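Local atomic coordinates of Ifi204 (Mus musculus domesticus, PDB entry 5YZW), a protein that probably senses DNA in innate immunity, its HINb domain being one of the DNA-recognising HIN modules of the interferon-inducible PYHIN family. Residues E20-D25 against H187-V192; L166-F171 against W180-V185. All blocks are in the same frame, centred on the assembly; numbering follows the deposited sequence.

Contact 1. Residues E20-D25 against H187-V192; sequences EPFTYD and HSYMQV
The interface between the two OB folds of this HIN domain is where E20, F22 and Y24, from the strand 11-25 of the first barrel, meet H187, S188 and Y189, where the chain leads into the last strand, 189-192, of the second. Y189 buries the largest share of it, closely followed by F22. Its CG lies anti to the backbone N (chi1 172°), which sends the Y189 ring toward the first barrel, alongside F22, with its hydroxyl at the carboxylate of E20. The Y189 OH donates to E20 OE2 at 2.9 Å, reaching that oxygen on its anti side and 33° out of the carboxylate plane, while carboxylate and phenol ring stand almost perpendicular. The same hydroxyl, Y189 OH, accepts from a water at 2.8 Å, and that water in turn accepts from the backbone N of E20, so side chain and main chain of one residue both hold the phenol. Nearer the ring's root, the F22 and Y189 rings meet obliquely, F22 CD1 coming within 3.5 Å of Y189 CD1. The far end of the F22 ring reaches S188 O, with CE2 3.5 Å away; that carbonyl is also hydrogen-bonded by R154. A leucine in place of Y189 would probably leave E20 OE2 and the water without their phenol partner and weaken the packing against F22. At the other end H187 turns an edge toward the face of Y24, offset, with centroids 5.5 Å apart and planes at 82°; the closest atoms are the two CD2 carbons, at 3.9 Å. K47 bonds to H187 ND1, and F49 meets the same imidazole edge-to-face, both residues belonging to the first barrel's half of the chain. Aromatic packing backed by a few polar links thus joins the tandem OB folds characteristic of HIN domains.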
ATOM      1  N   GLU A  20      -0.302  -3.676  -9.548  1.00 43.76           N
ATOM      2  CA  GLU A  20      -0.065  -3.217 -10.902  1.00 40.91           C
ATOM      3  C   GLU A  20       0.367  -1.753 -10.853  1.00 43.86           C
ATOM      4  O   GLU A  20       0.098  -1.050  -9.870  1.00 41.66           O
ATOM      5  CB  GLU A  20      -1.342  -3.354 -11.741  1.00 49.90           C
ATOM      6  CG  GLU A  20      -2.460  -2.477 -11.191  1.00 54.97           C
ATOM      7  CD  GLU A  20      -3.772  -2.581 -11.969  1.00 69.94           C
ATOM      8  OE1 GLU A  20      -3.770  -3.069 -13.121  1.00 76.56           O
ATOM      9  OE2 GLU A  20      -4.811  -2.178 -11.406  1.00 68.02           O
ATOM     10  N   PRO A  21       1.018  -1.259 -11.897  1.00 47.07           N
ATOM     11  CA  PRO A  21       1.315   0.172 -11.942  1.00 48.67           C
ATOM     12  C   PRO A  21       0.053   0.964 -12.257  1.00 52.01           C
ATOM     13  O   PRO A  21      -0.907   0.460 -12.845  1.00 48.77           O
ATOM     14  CB  PRO A  21       2.354   0.302 -13.061  1.00 47.48           C
ATOM     15  CG  PRO A  21       2.248  -0.962 -13.847  1.00 56.88           C
ATOM     16  CD  PRO A  21       1.705  -2.019 -12.959  1.00 51.10           C
ATOM     17  N   PHE A  22       0.066   2.227 -11.851  1.00 44.73           N
ATOM     18  CA  PHE A  22      -1.103   3.075 -12.027  1.00 54.56           C
ATOM     19  C   PHE A  22      -0.635   4.519 -12.065  1.00 47.58           C
ATOM     20  O   PHE A  22       0.474   4.854 -11.617  1.00 48.49           O
ATOM     21  CB  PHE A  22      -2.147   2.847 -10.918  1.00 51.72           C
ATOM     22  CG  PHE A  22      -1.651   3.187  -9.532  1.00 49.21           C
ATOM     23  CD1 PHE A  22      -1.017   2.232  -8.750  1.00 45.77           C
ATOM     24  CD2 PHE A  22      -1.819   4.466  -9.020  1.00 49.89           C
ATOM     25  CE1 PHE A  22      -0.553   2.548  -7.480  1.00 45.09           C
ATOM     26  CE2 PHE A  22      -1.357   4.794  -7.770  1.00 46.89           C
ATOM     27  CZ  PHE A  22      -0.729   3.834  -6.983  1.00 47.37           C
ATOM     28  N   THR A  23      -1.471   5.349 -12.676  1.00 45.54           N
ATOM     29  CA  THR A  23      -1.224   6.776 -12.807  1.00 48.00           C
ATOM     30  C   THR A  23      -1.707   7.500 -11.560  1.00 59.74           C
ATOM     31  O   THR A  23      -2.901   7.480 -11.247  1.00 61.09           O
ATOM     32  CB  THR A  23      -1.933   7.305 -14.055  1.00 57.41           C
ATOM     33  OG1 THR A  23      -1.723   6.397 -15.150  1.00 62.08           O
ATOM     34  CG2 THR A  23      -1.464   8.701 -14.417  1.00 45.98           C
ATOM     35  N   TYR A  24      -0.782   8.135 -10.849  1.00 56.76           N
ATOM     36  CA  TYR A  24      -1.132   8.865  -9.644  1.00 65.50           C
ATOM     37  C   TYR A  24      -1.145  10.369  -9.858  1.00 65.53           C
ATOM     38  O   TYR A  24      -1.728  11.088  -9.045  1.00 65.08           O
ATOM     39  CB  TYR A  24      -0.171   8.511  -8.503  1.00 56.45           C
ATOM     40  CG  TYR A  24       1.248   8.993  -8.687  1.00 55.77           C
ATOM     41  CD1 TYR A  24       2.180   8.239  -9.407  1.00 55.40           C
ATOM     42  CD2 TYR A  24       1.666  10.193  -8.123  1.00 52.41           C
ATOM     43  CE1 TYR A  24       3.489   8.686  -9.581  1.00 49.10           C
ATOM     44  CE2 TYR A  24       2.970  10.641  -8.280  1.00 53.83           C
ATOM     45  CZ  TYR A  24       3.875   9.883  -9.008  1.00 51.22           C
ATOM     46  OH  TYR A  24       5.158  10.325  -9.176  1.00 52.75           O
ATOM     47  N   ASP A  25      -0.527  10.861 -10.927  1.00 67.08           N
ATOM     48  CA  ASP A  25      -0.636  12.267 -11.315  1.00 64.41           C
ATOM     49  C   ASP A  25      -1.118  12.261 -12.764  1.00 66.80           C
ATOM     50  O   ASP A  25      -0.335  12.000 -13.687  1.00 63.62           O
ATOM     51  CB  ASP A  25       0.699  12.992 -11.115  1.00 63.39           C
ATOM     52  CG  ASP A  25       0.665  14.454 -11.553  1.00 76.70           C
ATOM     53  OD1 ASP A  25      -0.153  14.821 -12.422  1.00 79.30           O
ATOM     54  OD2 ASP A  25       1.469  15.248 -11.014  1.00 78.44           O
ATOM     55  N   HIS A 187      -1.108   8.967  -3.296  1.00 44.34           N
ATOM     56  CA  HIS A 187      -0.465   7.694  -3.642  1.00 50.61           C
ATOM     57  C   HIS A 187      -1.361   6.493  -3.384  1.00 54.23           C
ATOM     58  O   HIS A 187      -0.875   5.355  -3.409  1.00 43.11           O
ATOM     59  CB  HIS A 187       0.856   7.511  -2.889  1.00 44.40           C
ATOM     60  CG  HIS A 187       1.887   8.545  -3.217  1.00 48.68           C
ATOM     61  ND1 HIS A 187       2.906   8.886  -2.354  1.00 48.14           N
ATOM     62  CD2 HIS A 187       2.048   9.323  -4.315  1.00 50.35           C
ATOM     63  CE1 HIS A 187       3.641   9.836  -2.900  1.00 45.11           C
ATOM     64  NE2 HIS A 187       3.139  10.122  -4.088  1.00 46.96           N
ATOM     65  N   SER A 188      -2.650   6.713  -3.132  1.00 47.77           N
ATOM     66  CA  SER A 188      -3.532   5.601  -2.815  1.00 40.26           C
ATOM     67  C   SER A 188      -3.752   4.703  -4.014  1.00 44.96           C
ATOM     68  O   SER A 188      -3.658   5.105  -5.182  1.00 48.02           O
ATOM     69  CB  SER A 188      -4.918   6.074  -2.312  1.00 42.06           C
ATOM     70  OG  SER A 188      -4.812   6.877  -1.153  1.00 44.29           O
ATOM     71  N   TYR A 189      -4.109   3.468  -3.696  1.00 41.57           N
ATOM     72  CA  TYR A 189      -4.468   2.488  -4.704  1.00 43.20           C
ATOM     73  C   TYR A 189      -5.541   1.598  -4.099  1.00 48.67           C
ATOM     74  O   TYR A 189      -5.537   1.325  -2.896  1.00 50.65           O
ATOM     75  CB  TYR A 189      -3.245   1.643  -5.155  1.00 45.78           C
ATOM     76  CG  TYR A 189      -3.638   0.489  -6.058  1.00 46.18           C
ATOM     77  CD1 TYR A 189      -3.804   0.676  -7.429  1.00 44.39           C
ATOM     78  CD2 TYR A 189      -3.870  -0.777  -5.540  1.00 44.47           C
ATOM     79  CE1 TYR A 189      -4.195  -0.385  -8.264  1.00 49.05           C
ATOM     80  CE2 TYR A 189      -4.252  -1.838  -6.356  1.00 43.62           C
ATOM     81  CZ  TYR A 189      -4.420  -1.643  -7.713  1.00 51.47           C
ATOM     82  OH  TYR A 189      -4.799  -2.709  -8.511  1.00 55.12           O
ATOM     83  N   MET A 190      -6.458   1.140  -4.937  1.00 47.44           N
ATOM     84  CA  MET A 190      -7.455   0.204  -4.458  1.00 46.88           C
ATOM     85  C   MET A 190      -7.923  -0.648  -5.624  1.00 54.91           C
ATOM     86  O   MET A 190      -7.857  -0.230  -6.782  1.00 57.39           O
ATOM     87  CB  MET A 190      -8.650   0.931  -3.816  1.00 59.65           C
ATOM     88  CG  MET A 190      -9.336   1.935  -4.736  1.00 67.20           C
ATOM     89  SD  MET A 190     -10.703   2.833  -3.934  1.00 73.01           S
ATOM     90  CE  MET A 190     -11.148   1.671  -2.685  1.00 51.34           C
ATOM     91  N   GLN A 191      -8.382  -1.855  -5.301  1.00 57.37           N
ATOM     92  CA  GLN A 191      -9.038  -2.709  -6.277  1.00 59.60           C
ATOM     93  C   GLN A 191      -9.979  -3.646  -5.536  1.00 70.18           C
ATOM     94  O   GLN A 191      -9.776  -3.940  -4.354  1.00 70.04           O
ATOM     95  CB  GLN A 191      -8.028  -3.499  -7.109  1.00 67.13           C
ATOM     96  CG  GLN A 191      -7.708  -4.857  -6.538  1.00 73.84           C
ATOM     97  CD  GLN A 191      -6.413  -5.431  -7.080  1.00 75.51           C
ATOM     98  OE1 GLN A 191      -5.602  -5.965  -6.325  1.00 76.74           O
ATOM     99  NE2 GLN A 191      -6.227  -5.350  -8.397  1.00 73.24           N
ATOM    100  N   VAL A 192     -11.029  -4.096  -6.234  1.00 73.72           N
ATOM    101  CA  VAL A 192     -11.939  -5.087  -5.676  1.00 77.98           C
ATOM    102  C   VAL A 192     -11.375  -6.475  -5.957  1.00 78.50           C
ATOM    103  O   VAL A 192     -10.676  -6.697  -6.952  1.00 76.74           O
ATOM    104  CB  VAL A 192     -13.367  -4.928  -6.246  1.00 80.59           C
ATOM    105  CG1 VAL A 192     -13.775  -3.457  -6.293  1.00 78.50           C
ATOM    106  CG2 VAL A 192     -13.465  -5.544  -7.619  1.00 85.39           C
TER
HETATM  107  O   HOH W   1      -2.852  -4.745  -8.566  1.00 49.46           O

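Contact 2. Residues L166-F171 against W180-V185; sequences LRLVCF and WQLRSV
Apolar packing inside the second OB fold joins 166-171, which runs along one strand and turns a corner, to 180-185, on the strand that pairs with 171-175. The corner is a G1 beta bulge, in which C170 and F171 both face V120 of the strand 119-132, and it brings F171 in against the other segment. With CG beside its backbone N and anti to the carbonyl carbon (chi1 -82°), the F171 ring lies along the backbone from L182 to S184. Its CD2 sits 3.6 Å from L182 O, which approaches the ring edge, and 3.5 Å from S184 N. The CA of S184 makes an off-centre CH-pi contact, 4.2 Å from the ring centroid. At the root of the ring, F171 CB rests on L182 CB at 4.0 Å, and L182 CD1 goes on to meet L168 CD1 at 3.7 Å, the two leucines slanting across each other. V149 of the strand 145-151 touches both L168 and F171, and M190 covers the same pair from the strand 189-192, which makes this part of the barrel interior. At the corner itself, V185 lays its CG2 methyl 3.5 Å from C170 O.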
ATOM      1  N   LEU A 166     -12.698  -5.089  -0.743  1.00 74.75           N
ATOM      2  CA  LEU A 166     -11.877  -3.976  -1.191  1.00 73.17           C
ATOM      3  C   LEU A 166     -10.468  -4.095  -0.630  1.00 69.46           C
ATOM      4  O   LEU A 166     -10.287  -4.193   0.589  1.00 69.95           O
ATOM      5  CB  LEU A 166     -12.495  -2.658  -0.742  1.00 72.33           C
ATOM      6  CG  LEU A 166     -13.103  -1.812  -1.843  1.00 76.95           C
ATOM      7  CD1 LEU A 166     -13.460  -0.465  -1.257  1.00 79.69           C
ATOM      8  CD2 LEU A 166     -12.121  -1.686  -2.981  1.00 76.86           C
ATOM      9  N   ARG A 167      -9.478  -4.069  -1.513  1.00 68.79           N
ATOM     10  CA  ARG A 167      -8.078  -4.022  -1.112  1.00 62.31           C
ATOM     11  C   ARG A 167      -7.631  -2.568  -1.180  1.00 56.62           C
ATOM     12  O   ARG A 167      -7.623  -1.968  -2.261  1.00 61.86           O
ATOM     13  CB  ARG A 167      -7.212  -4.903  -2.004  1.00 59.79           C
ATOM     14  CG  ARG A 167      -5.702  -4.667  -1.833  1.00 53.34           C
ATOM     15  CD  ARG A 167      -4.920  -5.650  -2.683  1.00 67.36           C
ATOM     16  NE  ARG A 167      -5.131  -7.020  -2.220  1.00 77.43           N
ATOM     17  CZ  ARG A 167      -5.248  -8.076  -3.023  1.00 83.96           C
ATOM     18  NH1 ARG A 167      -5.177  -7.927  -4.343  1.00 79.52           N
ATOM     19  NH2 ARG A 167      -5.434  -9.287  -2.506  1.00 86.67           N
ATOM     20  N   LEU A 168      -7.294  -2.000  -0.023  1.00 53.41           N
ATOM     21  CA  LEU A 168      -6.875  -0.610   0.094  1.00 51.57           C
ATOM     22  C   LEU A 168      -5.383  -0.554   0.350  1.00 49.87           C
ATOM     23  O   LEU A 168      -4.874  -1.253   1.235  1.00 50.31           O
ATOM     24  CB  LEU A 168      -7.603   0.111   1.232  1.00 52.40           C
ATOM     25  CG  LEU A 168      -9.118  -0.042   1.360  1.00 56.48           C
ATOM     26  CD1 LEU A 168      -9.559   0.402   2.750  1.00 54.96           C
ATOM     27  CD2 LEU A 168      -9.777   0.787   0.300  1.00 58.98           C
ATOM     28  N   VAL A 169      -4.685   0.297  -0.395  1.00 49.97           N
ATOM     29  CA  VAL A 169      -3.251   0.487  -0.187  1.00 47.31           C
ATOM     30  C   VAL A 169      -2.973   1.970  -0.007  1.00 45.95           C
ATOM     31  O   VAL A 169      -3.343   2.785  -0.864  1.00 48.94           O
ATOM     32  CB  VAL A 169      -2.418  -0.077  -1.345  1.00 45.51           C
ATOM     33  CG1 VAL A 169      -0.946   0.158  -1.061  1.00 41.79           C
ATOM     34  CG2 VAL A 169      -2.746  -1.550  -1.556  1.00 44.32           C
ATOM     35  N   CYS A 170      -2.347   2.319   1.114  1.00 40.62           N
ATOM     36  CA  CYS A 170      -1.900   3.681   1.394  1.00 34.93           C
ATOM     37  C   CYS A 170      -3.073   4.664   1.403  1.00 39.38           C
ATOM     38  O   CYS A 170      -3.092   5.637   0.653  1.00 40.58           O
ATOM     39  CB  CYS A 170      -0.838   4.119   0.386  1.00 32.84           C
ATOM     40  SG  CYS A 170       0.001   5.677   0.824  1.00 44.90           S
ATOM     41  N   PHE A 171      -4.050   4.385   2.270  1.00 41.33           N
ATOM     42  CA  PHE A 171      -5.107   5.327   2.625  1.00 43.13           C
ATOM     43  C   PHE A 171      -4.779   6.020   3.945  1.00 49.75           C
ATOM     44  O   PHE A 171      -4.124   5.445   4.814  1.00 49.40           O
ATOM     45  CB  PHE A 171      -6.450   4.609   2.740  1.00 39.78           C
ATOM     46  CG  PHE A 171      -7.131   4.404   1.441  1.00 40.48           C
ATOM     47  CD1 PHE A 171      -6.536   3.677   0.432  1.00 41.60           C
ATOM     48  CD2 PHE A 171      -8.409   4.939   1.223  1.00 47.00           C
ATOM     49  CE1 PHE A 171      -7.171   3.483  -0.784  1.00 46.67           C
ATOM     50  CE2 PHE A 171      -9.035   4.759   0.011  1.00 55.41           C
ATOM     51  CZ  PHE A 171      -8.417   4.035  -0.997  1.00 50.40           C
ATOM     52  N   TRP A 180     -14.586   7.339  12.199  1.00 60.08           N
ATOM     53  CA  TRP A 180     -13.268   7.290  11.597  1.00 62.90           C
ATOM     54  C   TRP A 180     -13.396   7.017  10.104  1.00 63.38           C
ATOM     55  O   TRP A 180     -14.366   6.404   9.651  1.00 61.51           O
ATOM     56  CB  TRP A 180     -12.409   6.209  12.257  1.00 66.29           C
ATOM     57  CG  TRP A 180     -12.046   6.490  13.684  1.00 66.66           C
ATOM     58  CD1 TRP A 180     -12.861   6.380  14.773  1.00 70.89           C
ATOM     59  CD2 TRP A 180     -10.771   6.920  14.180  1.00 70.87           C
ATOM     60  NE1 TRP A 180     -12.173   6.715  15.914  1.00 73.03           N
ATOM     61  CE2 TRP A 180     -10.888   7.051  15.576  1.00 69.29           C
ATOM     62  CE3 TRP A 180      -9.541   7.212  13.578  1.00 78.38           C
ATOM     63  CZ2 TRP A 180      -9.820   7.459  16.382  1.00 66.71           C
ATOM     64  CZ3 TRP A 180      -8.477   7.612  14.385  1.00 75.60           C
ATOM     65  CH2 TRP A 180      -8.627   7.734  15.767  1.00 71.84           C
ATOM     66  N   GLN A 181     -12.400   7.470   9.343  1.00 50.79           N
ATOM     67  CA  GLN A 181     -12.402   7.346   7.892  0.63 44.97           C
ATOM     68  C   GLN A 181     -11.019   6.931   7.406  1.00 55.92           C
ATOM     69  O   GLN A 181     -10.005   7.228   8.044  1.00 53.99           O
ATOM     70  CB  GLN A 181     -12.789   8.663   7.204  0.63 48.33           C
ATOM     71  CG  GLN A 181     -14.103   9.293   7.714  0.63 53.90           C
ATOM     72  CD  GLN A 181     -13.895  10.181   8.933  0.63 58.64           C
ATOM     73  OE1 GLN A 181     -12.814  10.744   9.127  0.63 52.34           O
ATOM     74  NE2 GLN A 181     -14.926  10.295   9.772  0.63 57.99           N
ATOM     75  N   LEU A 182     -10.994   6.255   6.266  1.00 52.98           N
ATOM     76  CA  LEU A 182      -9.788   6.021   5.487  1.00 47.69           C
ATOM     77  C   LEU A 182      -9.971   6.825   4.206  1.00 53.50           C
ATOM     78  O   LEU A 182     -10.833   6.502   3.377  1.00 60.14           O
ATOM     79  CB  LEU A 182      -9.590   4.537   5.209  1.00 48.96           C
ATOM     80  CG  LEU A 182      -9.266   3.668   6.422  1.00 55.69           C
ATOM     81  CD1 LEU A 182      -9.344   2.203   6.024  1.00 50.58           C
ATOM     82  CD2 LEU A 182      -7.871   4.008   6.929  1.00 60.98           C
ATOM     83  N   ARG A 183      -9.188   7.890   4.070  1.00 53.24           N
ATOM     84  CA  ARG A 183      -9.289   8.820   2.957  1.00 45.00           C
ATOM     85  C   ARG A 183      -8.286   8.480   1.865  1.00 53.51           C
ATOM     86  O   ARG A 183      -7.085   8.331   2.124  1.00 47.51           O
ATOM     87  CB  ARG A 183      -9.055  10.250   3.449  1.00 50.69           C
ATOM     88  CG  ARG A 183     -10.306  10.952   3.906  1.00 61.26           C
ATOM     89  CD  ARG A 183      -9.969  12.143   4.757  1.00 60.24           C
ATOM     90  NE  ARG A 183     -11.044  12.407   5.713  1.00 70.26           N
ATOM     91  CZ  ARG A 183     -12.174  13.045   5.409  1.00 71.39           C
ATOM     92  NH1 ARG A 183     -12.380  13.482   4.173  1.00 73.25           N
ATOM     93  NH2 ARG A 183     -13.098  13.240   6.342  1.00 69.48           N
ATOM     94  N   SER A 184      -8.783   8.371   0.641  1.00 50.77           N
ATOM     95  CA  SER A 184      -7.902   8.314  -0.513  1.00 55.16           C
ATOM     96  C   SER A 184      -7.010   9.547  -0.543  1.00 56.89           C
ATOM     97  O   SER A 184      -7.451  10.657  -0.229  1.00 49.54           O
ATOM     98  CB  SER A 184      -8.734   8.229  -1.790  1.00 58.90           C
ATOM     99  OG  SER A 184      -9.361   9.477  -2.052  1.00 61.55           O
ATOM    100  N   VAL A 185      -5.742   9.343  -0.901  1.00 52.71           N
ATOM    101  CA  VAL A 185      -4.751  10.409  -1.034  1.00 55.58           C
ATOM    102  C   VAL A 185      -3.952  10.168  -2.310  1.00 46.99           C
ATOM    103  O   VAL A 185      -4.192   9.203  -3.048  1.00 45.08           O
ATOM    104  CB  VAL A 185      -3.801  10.500   0.182  1.00 54.60           C
ATOM    105  CG1 VAL A 185      -4.538  10.993   1.442  1.00 52.28           C
ATOM    106  CG2 VAL A 185      -3.113   9.172   0.417  1.00 44.87           C
TER

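Contact 1 joins the two barrels and contact 2 packs the interior of the second, their centres about 11 Å apart. The strand 189-192 connects them: it pairs with 165-169 through backbone bonds from Y189 to V169 and from Q191 to R167, so Y189 can reach the first barrel while its neighbour M190 faces inward, its CE 3.4 Å from L168 CD2. Two probable hydrogen bonds reinforce the pairing, S188 OG to C170 O at 2.8 Å and Q191 OE1 to R167 NH1 at 2.8 Å. S188 OG also bonds to V185 N, tying both segments of contact 2 to the residue just before Y189.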